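TetR family transcriptional regulator (Clostridium perfringens, PDB 6AZH) probably binds operator DNA as a dimeric TetR-type regulator, with a putative role in controlling fatty acid metabolism genes. Local coordinates at residues Thr7-Ala10 and Ile11-Ala15; Phe91-Leu94 and Tyr95-Ala99; Ile58-Gly61 and Leu62-Trp65. One frame throughout, in Å; residues are numbered along the deposited sequence.

Contact 1 of 3, residues Thr7-Ala10 and Ile11-Ala15; sequences TKKA and IFEAA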
ATOM      1  N   THR A   7      17.514 -26.621  -0.583  1.00 25.64           N
ATOM      2  CA  THR A   7      16.802 -26.439   0.680  1.00 22.36           C
ATOM      3  C   THR A   7      16.364 -24.989   0.857  1.00 21.03           C
ATOM      4  O   THR A   7      15.192 -24.708   1.146  1.00 21.59           O
ATOM      5  CB  THR A   7      17.685 -26.873   1.844  1.00 26.90           C
ATOM      6  OG1 THR A   7      17.805 -28.301   1.823  1.00 27.09           O
ATOM      7  CG2 THR A   7      17.081 -26.425   3.166  1.00 25.54           C
ATOM      8  N   LYS A   8      17.291 -24.053   0.657  1.00 20.78           N
ATOM      9  CA  LYS A   8      16.948 -22.646   0.834  1.00 24.86           C
ATOM     10  C   LYS A   8      16.012 -22.159  -0.265  1.00 24.09           C
ATOM     11  O   LYS A   8      15.074 -21.402   0.013  1.00 19.78           O
ATOM     12  CB  LYS A   8      18.220 -21.814   0.905  1.00 26.83           C
ATOM     13  CG  LYS A   8      18.928 -21.936   2.251  1.00 26.07           C
ATOM     14  CD  LYS A   8      20.220 -21.148   2.261  1.00 34.45           C
ATOM     15  CE  LYS A   8      20.598 -20.728   3.677  1.00 32.92           C
ATOM     16  NZ  LYS A   8      21.305 -21.817   4.396  1.00 43.75           N
ATOM     17  N   LYS A   9      16.223 -22.594  -1.516  1.00 23.11           N
ATOM     18  CA  LYS A   9      15.312 -22.190  -2.587  1.00 22.17           C
ATOM     19  C   LYS A   9      13.899 -22.706  -2.346  1.00 24.34           C
ATOM     20  O   LYS A   9      12.922 -21.984  -2.576  1.00 21.69           O
ATOM     21  CB  LYS A   9      15.812 -22.672  -3.953  1.00 29.73           C
ATOM     22  CG  LYS A   9      14.846 -22.324  -5.109  1.00 27.82           C
ATOM     23  CD  LYS A   9      15.572 -22.283  -6.455  1.00 39.12           C
ATOM     24  CE  LYS A   9      14.748 -21.568  -7.528  1.00 44.20           C
ATOM     25  NZ  LYS A   9      13.560 -22.365  -7.939  1.00 40.95           N
ATOM     26  N   ALA A  10      13.764 -23.956  -1.884  1.00 16.92           N
ATOM     27  CA  ALA A  10      12.440 -24.509  -1.641  1.00 20.45           C
ATOM     28  C   ALA A  10      11.739 -23.766  -0.511  1.00 16.45           C
ATOM     29  O   ALA A  10      10.550 -23.448  -0.616  1.00 17.77           O
ATOM     30  CB  ALA A  10      12.542 -26.010  -1.312  1.00 18.34           C
ATOM     31  N   ILE A  11      12.467 -23.490   0.574  1.00 19.40           N
ATOM     32  CA  ILE A  11      11.922 -22.728   1.695  1.00 17.83           C
ATOM     33  C   ILE A  11      11.567 -21.327   1.236  1.00 18.20           C
ATOM     34  O   ILE A  11      10.487 -20.807   1.544  1.00 20.18           O
ATOM     35  CB  ILE A  11      12.935 -22.698   2.856  1.00 17.14           C
ATOM     36  CG1 ILE A  11      13.030 -24.088   3.507  1.00 21.13           C
ATOM     37  CG2 ILE A  11      12.566 -21.639   3.914  1.00 20.31           C
ATOM     38  CD1 ILE A  11      14.243 -24.267   4.359  1.00 21.38           C
ATOM     39  N   PHE A  12      12.468 -20.701   0.485  1.00 16.86           N
ATOM     40  CA  PHE A  12      12.217 -19.358  -0.043  1.00 20.64           C
ATOM     41  C   PHE A  12      10.906 -19.303  -0.813  1.00 20.16           C
ATOM     42  O   PHE A  12      10.024 -18.483  -0.513  1.00 21.48           O
ATOM     43  CB  PHE A  12      13.389 -18.939  -0.932  1.00 20.33           C
ATOM     44  CG  PHE A  12      13.201 -17.601  -1.621  1.00 18.66           C
ATOM     45  CD1 PHE A  12      13.433 -16.419  -0.940  1.00 19.99           C
ATOM     46  CD2 PHE A  12      12.816 -17.538  -2.952  1.00 21.32           C
ATOM     47  CE1 PHE A  12      13.275 -15.188  -1.568  1.00 20.85           C
ATOM     48  CE2 PHE A  12      12.649 -16.303  -3.598  1.00 23.58           C
ATOM     49  CZ  PHE A  12      12.889 -15.129  -2.904  1.00 22.64           C
ATOM     50  N   GLU A  13      10.750 -20.176  -1.812  1.00 21.39           N
ATOM     51  CA  GLU A  13       9.550 -20.123  -2.639  1.00 18.66           C
ATOM     52  C   GLU A  13       8.303 -20.502  -1.850  1.00 19.55           C
ATOM     53  O   GLU A  13       7.253 -19.869  -2.007  1.00 20.73           O
ATOM     54  CB  GLU A  13       9.717 -21.016  -3.865  1.00 21.74           C
ATOM     55  CG  GLU A  13      10.502 -20.320  -4.971  1.00 27.88           C
ATOM     56  CD  GLU A  13      10.780 -21.200  -6.172  1.00 45.88           C
ATOM     57  OE1 GLU A  13      10.135 -22.265  -6.308  1.00 43.34           O
ATOM     58  OE2 GLU A  13      11.653 -20.822  -6.984  1.00 46.38           O
ATOM     59  N   ALA A  14       8.384 -21.526  -0.997  1.00 19.48           N
ATOM     60  CA  ALA A  14       7.215 -21.881  -0.206  1.00 19.13           C
ATOM     61  C   ALA A  14       6.877 -20.799   0.806  1.00 16.54           C
ATOM     62  O   ALA A  14       5.695 -20.513   1.043  1.00 21.35           O
ATOM     63  CB  ALA A  14       7.430 -23.227   0.509  1.00 19.36           C
ATOM     64  N   ALA A  15       7.889 -20.214   1.444  1.00 17.18           N
ATOM     65  CA  ALA A  15       7.622 -19.217   2.472  1.00 16.74           C
ATOM     66  C   ALA A  15       6.912 -18.008   1.875  1.00 17.02           C
ATOM     67  O   ALA A  15       6.008 -17.441   2.496  1.00 19.09           O
ATOM     68  CB  ALA A  15       8.919 -18.780   3.148  1.00 15.97           C
TER
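Lys9 and Glu13, one helical turn apart on the exposed side of helix 6-26, form a salt bridge. Lys9 NZ lies 2.6 Å from Glu13 OE2. The ammonium does not come in along the plane of the carboxylate. It sits above it, 37° out of plane. Lys9 CG is anti to the backbone N (chi1 177°), and the chain runs out extended until it bends at its last torsion (chi4 -70°). That bend swings NZ back over the end of Glu13, which is itself extended beyond CG. Glu13 OE1 lies farther from the amine, so one oxygen carries the bridge.

The backbone bonds are those of a regular alpha-helix. Ile11 N donates to Thr7 O at 3.0 Å, and Phe12 N to Lys8 O at 2.7 Å. Glu13 N and Ala14 N continue the series to Lys9 O and Ala10 O.

The apolar contact is on another side of the helix. Thr7 and Ile11 lie side by side and point the same way. Thr7 CG2 meets Ile11 CD1 at 3.8 Å, methyl to methyl. Ile11 CD1 also rests 3.4 Å from Thr7 O.

This is the first helix of the TetR-family DNA-binding domain. Lys8 reaches outside the contact and bonds through NZ to Asn46 OD1. Ile11 is buried among Ile32 of helix 29-36, Leu43 of helix 40-46 and Ile53 of helix 50-74. Ala10 and Ala14 touch Ala36 of helix 29-36, while Phe12 reaches Val57 and Lys60 of helix 50-74.

Contact 2 of 3, residues Phe91-Leu94 and Tyr95-Ala99; sequences FELL and YENRA
Asn97 turns its side-chain amide back onto Leu93 at the end of helix 79-96. Its ND2 donates to Leu93 O at 2.9 Å and 165°, a nearly straight bond. The donor lies in the carbonyl plane, on a lone pair, and the oxygen is close to the plane of the amide. Asn97 CG stands beside its own backbone N (chi1 -61°), which carries the amide back toward the preceding turn. The same ND2 packs 3.7 Å from Leu93 CD1, where the two side chains cross at a slant.

Tyr95 N still bonds to Phe91 O, and Glu96 N to Glu92 O. Asn97 N bonds to Leu94 O at 3.1 Å, three residues back and from well above the carbonyl plane. Asn97 leaves helical geometry and occupies the N-cap position of helix 98-106, though its side chain makes no capping bond. The break joins two helices of the TetR-type C-terminal domain.

Arg98 folds back alongside Tyr95. Its NE donates to Tyr95 O at 3.0 Å, and Tyr95 CE1 lies 3.6 Å above the centre of the guanidinium plane. NH1 forms a salt bridge with Glu165. Tyr95 also meets the ring of Phe172. On the outer side, a water donates to Glu96 OE1 at 3.1 Å and weakly to Glu92 O.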
ATOM      1  N   PHE A  91       6.779  -2.260 -12.592  1.00 18.66           N
ATOM      2  CA  PHE A  91       5.509  -2.940 -12.800  1.00 19.71           C
ATOM      3  C   PHE A  91       5.717  -4.336 -13.363  1.00 21.00           C
ATOM      4  O   PHE A  91       4.992  -5.269 -12.991  1.00 20.97           O
ATOM      5  CB  PHE A  91       4.610  -2.112 -13.713  1.00 19.27           C
ATOM      6  CG  PHE A  91       3.990  -0.921 -13.028  1.00 24.87           C
ATOM      7  CD1 PHE A  91       3.184  -1.095 -11.916  1.00 23.47           C
ATOM      8  CD2 PHE A  91       4.212   0.365 -13.502  1.00 25.94           C
ATOM      9  CE1 PHE A  91       2.610  -0.015 -11.279  1.00 23.74           C
ATOM     10  CE2 PHE A  91       3.641   1.457 -12.877  1.00 25.18           C
ATOM     11  CZ  PHE A  91       2.836   1.269 -11.763  1.00 24.70           C
ATOM     12  N   GLU A  92       6.730  -4.513 -14.226  1.00 18.07           N
ATOM     13  CA  GLU A  92       7.052  -5.858 -14.691  1.00 21.66           C
ATOM     14  C   GLU A  92       7.524  -6.725 -13.531  1.00 20.04           C
ATOM     15  O   GLU A  92       7.069  -7.867 -13.376  1.00 21.04           O
ATOM     16  CB  GLU A  92       8.100  -5.810 -15.815  1.00 22.42           C
ATOM     17  CG  GLU A  92       7.514  -5.352 -17.147  1.00 22.60           C
ATOM     18  CD  GLU A  92       8.552  -5.164 -18.236  1.00 30.49           C
ATOM     19  OE1 GLU A  92       9.751  -5.377 -17.969  1.00 34.78           O
ATOM     20  OE2 GLU A  92       8.161  -4.786 -19.365  1.00 31.80           O
ATOM     21  N   LEU A  93       8.389  -6.175 -12.671  1.00 19.34           N
ATOM     22  CA  LEU A  93       8.870  -6.933 -11.515  1.00 21.79           C
ATOM     23  C   LEU A  93       7.733  -7.251 -10.559  1.00 20.16           C
ATOM     24  O   LEU A  93       7.631  -8.378 -10.060  1.00 20.25           O
ATOM     25  CB  LEU A  93       9.970  -6.160 -10.786  1.00 23.37           C
ATOM     26  CG  LEU A  93      11.062  -6.984 -10.110  1.00 28.52           C
ATOM     27  CD1 LEU A  93      11.552  -8.100 -11.043  1.00 31.61           C
ATOM     28  CD2 LEU A  93      12.225  -6.095  -9.667  1.00 26.82           C
ATOM     29  N   LEU A  94       6.865  -6.267 -10.298  1.00 17.36           N
ATOM     30  CA  LEU A  94       5.686  -6.503  -9.470  1.00 18.63           C
ATOM     31  C   LEU A  94       4.828  -7.625 -10.041  1.00 21.40           C
ATOM     32  O   LEU A  94       4.406  -8.527  -9.318  1.00 20.12           O
ATOM     33  CB  LEU A  94       4.867  -5.218  -9.358  1.00 19.04           C
ATOM     34  CG  LEU A  94       3.503  -5.359  -8.713  1.00 19.26           C
ATOM     35  CD1 LEU A  94       3.691  -5.826  -7.293  1.00 21.90           C
ATOM     36  CD2 LEU A  94       2.788  -4.015  -8.754  1.00 18.44           C
ATOM     37  N   TYR A  95       4.553  -7.574 -11.346  1.00 19.81           N
ATOM     38  CA  TYR A  95       3.682  -8.566 -11.961  1.00 22.25           C
ATOM     39  C   TYR A  95       4.297  -9.958 -11.919  1.00 23.02           C
ATOM     40  O   TYR A  95       3.573 -10.960 -11.811  1.00 25.51           O
ATOM     41  CB  TYR A  95       3.374  -8.169 -13.406  1.00 24.52           C
ATOM     42  CG  TYR A  95       2.198  -8.931 -13.973  1.00 31.16           C
ATOM     43  CD1 TYR A  95       0.959  -8.878 -13.352  1.00 31.92           C
ATOM     44  CD2 TYR A  95       2.331  -9.717 -15.114  1.00 37.14           C
ATOM     45  CE1 TYR A  95      -0.121  -9.573 -13.853  1.00 38.38           C
ATOM     46  CE2 TYR A  95       1.252 -10.416 -15.629  1.00 38.78           C
ATOM     47  CZ  TYR A  95       0.029 -10.338 -14.989  1.00 43.58           C
ATOM     48  OH  TYR A  95      -1.059 -11.024 -15.475  1.00 57.98           O
ATOM     49  N   GLU A  96       5.619 -10.043 -11.997  1.00 19.22           N
ATOM     50  CA  GLU A  96       6.297 -11.333 -11.953  1.00 22.78           C
ATOM     51  C   GLU A  96       6.471 -11.876 -10.542  1.00 21.87           C
ATOM     52  O   GLU A  96       6.894 -13.029 -10.389  1.00 21.09           O
ATOM     53  CB  GLU A  96       7.667 -11.215 -12.621  1.00 28.10           C
ATOM     54  CG  GLU A  96       7.591 -11.130 -14.136  1.00 34.42           C
ATOM     55  CD  GLU A  96       6.843 -12.308 -14.738  1.00 42.05           C
ATOM     56  OE1 GLU A  96       5.894 -12.075 -15.520  1.00 48.46           O
ATOM     57  OE2 GLU A  96       7.202 -13.469 -14.420  1.00 48.92           O
ATOM     58  N   ASN A  97       6.165 -11.090  -9.513  1.00 20.12           N
ATOM     59  CA  ASN A  97       6.466 -11.460  -8.133  1.00 18.81           C
ATOM     60  C   ASN A  97       5.344 -10.979  -7.223  1.00 17.31           C
ATOM     61  O   ASN A  97       5.572 -10.332  -6.201  1.00 17.33           O
ATOM     62  CB  ASN A  97       7.815 -10.887  -7.691  1.00 22.61           C
ATOM     63  CG  ASN A  97       8.984 -11.411  -8.527  1.00 26.48           C
ATOM     64  OD1 ASN A  97       9.515 -12.491  -8.263  1.00 23.01           O
ATOM     65  ND2 ASN A  97       9.375 -10.646  -9.558  1.00 23.53           N
ATOM     66  N   ARG A  98       4.106 -11.282  -7.600  1.00 19.07           N
ATOM     67  CA  ARG A  98       2.975 -10.689  -6.894  1.00 21.83           C
ATOM     68  C   ARG A  98       2.870 -11.209  -5.471  1.00 22.66           C
ATOM     69  O   ARG A  98       2.586 -10.436  -4.546  1.00 19.66           O
ATOM     70  CB  ARG A  98       1.687 -10.950  -7.659  1.00 19.19           C
ATOM     71  CG  ARG A  98       1.417  -9.886  -8.725  1.00 23.46           C
ATOM     72  CD  ARG A  98       0.311 -10.339  -9.660  1.00 30.22           C
ATOM     73  NE  ARG A  98       0.812 -11.306 -10.630  1.00 33.97           N
ATOM     74  CZ  ARG A  98       0.047 -12.161 -11.306  1.00 44.16           C
ATOM     75  NH1 ARG A  98      -1.270 -12.174 -11.122  1.00 34.75           N
ATOM     76  NH2 ARG A  98       0.604 -13.005 -12.170  1.00 42.98           N
ATOM     77  N   ALA A  99       3.093 -12.513  -5.273  1.00 19.16           N
ATOM     78  CA  ALA A  99       3.024 -13.066  -3.923  1.00 20.46           C
ATOM     79  C   ALA A  99       4.047 -12.400  -3.008  1.00 19.31           C
ATOM     80  O   ALA A  99       3.721 -11.989  -1.883  1.00 17.93           O
ATOM     81  CB  ALA A  99       3.228 -14.585  -3.962  1.00 21.73           C
TER
HETATM   82  O   HOH W   1       6.025  -9.037 -16.316  1.00 38.90           O

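Contact 3 of 3, residues Ile58-Gly61 and Leu62-Trp65; sequences ISKG and LEIW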
ATOM      1  N   ILE A  58      12.890 -11.710   2.704  1.00 17.25           N
ATOM      2  CA  ILE A  58      12.894 -10.282   2.357  1.00 17.28           C
ATOM      3  C   ILE A  58      14.229  -9.897   1.739  1.00 18.20           C
ATOM      4  O   ILE A  58      14.285  -9.230   0.699  1.00 18.49           O
ATOM      5  CB  ILE A  58      12.608  -9.407   3.594  1.00 20.06           C
ATOM      6  CG1 ILE A  58      11.174  -9.594   4.109  1.00 17.91           C
ATOM      7  CG2 ILE A  58      12.950  -7.922   3.296  1.00 19.44           C
ATOM      8  CD1 ILE A  58      10.082  -9.227   3.122  1.00 16.94           C
ATOM      9  N   SER A  59      15.328 -10.305   2.379  1.00 17.92           N
ATOM     10  CA  SER A  59      16.645  -9.886   1.909  1.00 22.52           C
ATOM     11  C   SER A  59      16.940 -10.459   0.526  1.00 23.38           C
ATOM     12  O   SER A  59      17.322  -9.725  -0.392  1.00 23.10           O
ATOM     13  CB  SER A  59      17.718 -10.307   2.913  1.00 25.73           C
ATOM     14  OG  SER A  59      18.984  -9.814   2.518  1.00 31.92           O
ATOM     15  N   LYS A  60      16.734 -11.766   0.348  1.00 22.45           N
ATOM     16  CA  LYS A  60      16.954 -12.371  -0.962  1.00 22.33           C
ATOM     17  C   LYS A  60      16.025 -11.777  -2.017  1.00 21.84           C
ATOM     18  O   LYS A  60      16.466 -11.458  -3.133  1.00 19.73           O
ATOM     19  CB  LYS A  60      16.776 -13.884  -0.888  1.00 22.91           C
ATOM     20  CG  LYS A  60      16.694 -14.559  -2.241  1.00 25.01           C
ATOM     21  CD  LYS A  60      18.040 -14.481  -2.975  1.00 31.45           C
ATOM     22  CE  LYS A  60      19.188 -15.018  -2.098  1.00 35.14           C
ATOM     23  NZ  LYS A  60      20.545 -14.787  -2.697  1.00 36.80           N
ATOM     24  N   GLY A  61      14.741 -11.609  -1.682  1.00 17.72           N
ATOM     25  CA  GLY A  61      13.775 -11.174  -2.677  1.00 19.27           C
ATOM     26  C   GLY A  61      13.996  -9.747  -3.134  1.00 19.94           C
ATOM     27  O   GLY A  61      13.682  -9.406  -4.278  1.00 21.32           O
ATOM     28  N   LEU A  62      14.542  -8.896  -2.267  1.00 17.28           N
ATOM     29  CA  LEU A  62      14.771  -7.518  -2.688  1.00 18.42           C
ATOM     30  C   LEU A  62      16.048  -7.357  -3.502  1.00 25.42           C
ATOM     31  O   LEU A  62      16.275  -6.269  -4.049  1.00 23.30           O
ATOM     32  CB  LEU A  62      14.831  -6.594  -1.470  1.00 20.52           C
ATOM     33  CG  LEU A  62      13.661  -5.686  -1.098  1.00 27.45           C
ATOM     34  CD1 LEU A  62      12.411  -5.813  -1.999  1.00 23.50           C
ATOM     35  CD2 LEU A  62      13.325  -5.880   0.340  1.00 27.21           C
ATOM     36  N   GLU A  63      16.877  -8.406  -3.605  1.00 22.09           N
ATOM     37  CA  GLU A  63      18.128  -8.301  -4.360  1.00 25.54           C
ATOM     38  C   GLU A  63      17.879  -7.886  -5.804  1.00 21.92           C
ATOM     39  O   GLU A  63      18.567  -7.003  -6.333  1.00 24.83           O
ATOM     40  CB  GLU A  63      18.887  -9.633  -4.313  1.00 23.36           C
ATOM     41  CG  GLU A  63      19.442  -9.936  -2.939  1.00 22.40           C
ATOM     42  CD  GLU A  63      20.153 -11.282  -2.861  1.00 36.30           C
ATOM     43  OE1 GLU A  63      20.199 -11.992  -3.886  1.00 35.70           O
ATOM     44  OE2 GLU A  63      20.657 -11.630  -1.764  1.00 29.94           O
ATOM     45  N   ILE A  64      16.912  -8.525  -6.469  1.00 21.94           N
ATOM     46  CA  ILE A  64      16.657  -8.207  -7.869  1.00 23.57           C
ATOM     47  C   ILE A  64      16.115  -6.786  -8.003  1.00 23.55           C
ATOM     48  O   ILE A  64      16.356  -6.124  -9.014  1.00 22.61           O
ATOM     49  CB  ILE A  64      15.720  -9.261  -8.506  1.00 25.94           C
ATOM     50  CG1 ILE A  64      15.584  -9.071 -10.026  1.00 26.90           C
ATOM     51  CG2 ILE A  64      14.347  -9.247  -7.857  1.00 25.53           C
ATOM     52  CD1 ILE A  64      16.847  -9.331 -10.810  1.00 29.25           C
ATOM     53  N   TRP A  65      15.402  -6.283  -6.990  1.00 23.68           N
ATOM     54  CA  TRP A  65      14.914  -4.904  -7.044  1.00 22.87           C
ATOM     55  C   TRP A  65      16.078  -3.916  -7.033  1.00 23.65           C
ATOM     56  O   TRP A  65      16.153  -3.013  -7.878  1.00 20.60           O
ATOM     57  CB  TRP A  65      13.951  -4.641  -5.881  1.00 22.00           C
ATOM     58  CG  TRP A  65      12.657  -5.414  -6.012  1.00 21.51           C
ATOM     59  CD1 TRP A  65      12.452  -6.728  -5.705  1.00 24.93           C
ATOM     60  CD2 TRP A  65      11.408  -4.922  -6.523  1.00 22.49           C
ATOM     61  NE1 TRP A  65      11.156  -7.086  -5.979  1.00 17.38           N
ATOM     62  CE2 TRP A  65      10.493  -5.994  -6.491  1.00 27.93           C
ATOM     63  CE3 TRP A  65      10.981  -3.677  -7.018  1.00 25.73           C
ATOM     64  CZ2 TRP A  65       9.166  -5.860  -6.911  1.00 24.06           C
ATOM     65  CZ3 TRP A  65       9.663  -3.545  -7.438  1.00 26.53           C
ATOM     66  CH2 TRP A  65       8.775  -4.629  -7.386  1.00 25.34           C
TER
HETATM   67  O   HOH W   2      15.913 -11.341  -5.927  1.00 26.11           O
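Ile58 and Leu62 make the tight side of this contact. The two chains lie side by side and point the same way, one turn apart on helix 50-74. Ile58 CG2 meets Leu62 CD2 at 3.6 Å. Leu62 CD2 also packs 3.5 Å from Ile58 O, the oxygen that accepts the bond from Leu62 N. Both side chains are buried.

Trp65 adds to this inner part. The edge of its indole points at Gly61 O, which lies in the ring plane, 3.3 Å from Trp65 CD1. With CG beside its own backbone N (chi1 -68°), the ring is turned back toward the previous turn.

The outer side is polar and wetter. Lys60 and the exposed Glu63 form a salt bridge three residues apart. Lys60 NZ stands 3.1 Å from Glu63 OE1, on its syn side and 23° out of the carboxylate plane. A weak second bond reaches OE2. Two bends in its chain curl the lysine over toward the glutamate.

The backbone is also less regular here. Glu63 N bonds to Lys60 O at 3.1 Å, a step of three residues, and it comes from above the carbonyl plane. A water fills in for the usual bond one residue on. It donates to Lys60 O at 2.9 Å and accepts from Ile64 N at 3.0 Å. This is a water-inserted turn, a local irregularity of the helix.

Helix 50-74 follows the DNA-binding helices of the TetR fold. Its apolar side faces two others: Ile58 touches Val104 of helix 98-106 and Leu118 of helix 113-138, while Leu62 touches Phe100 and Lys121 of the same pair.

Contact 3 touches both of the others. Phe12 of contact 1 packs its CE1 3.5 Å from Lys60 CG, so helix 6-26 of the DNA-binding domain meets helix 50-74. At Trp65, contact 3 meets contact 2: Leu93 CD2 lies 3.5 Å from Trp65 CD2. Contacts 1 and 2 do not touch. Their centres are about 18 Å apart and their nearest atoms about 7 Å. Ala99 nevertheless touches Ile16, Asn17 and Ala20, farther along helix 6-26. Helix 50-74 thus links the DNA-binding part to the C-terminal domain. In TetR relatives, such interfaces relay ligand binding to the DNA-binding helices, and the same may hold here.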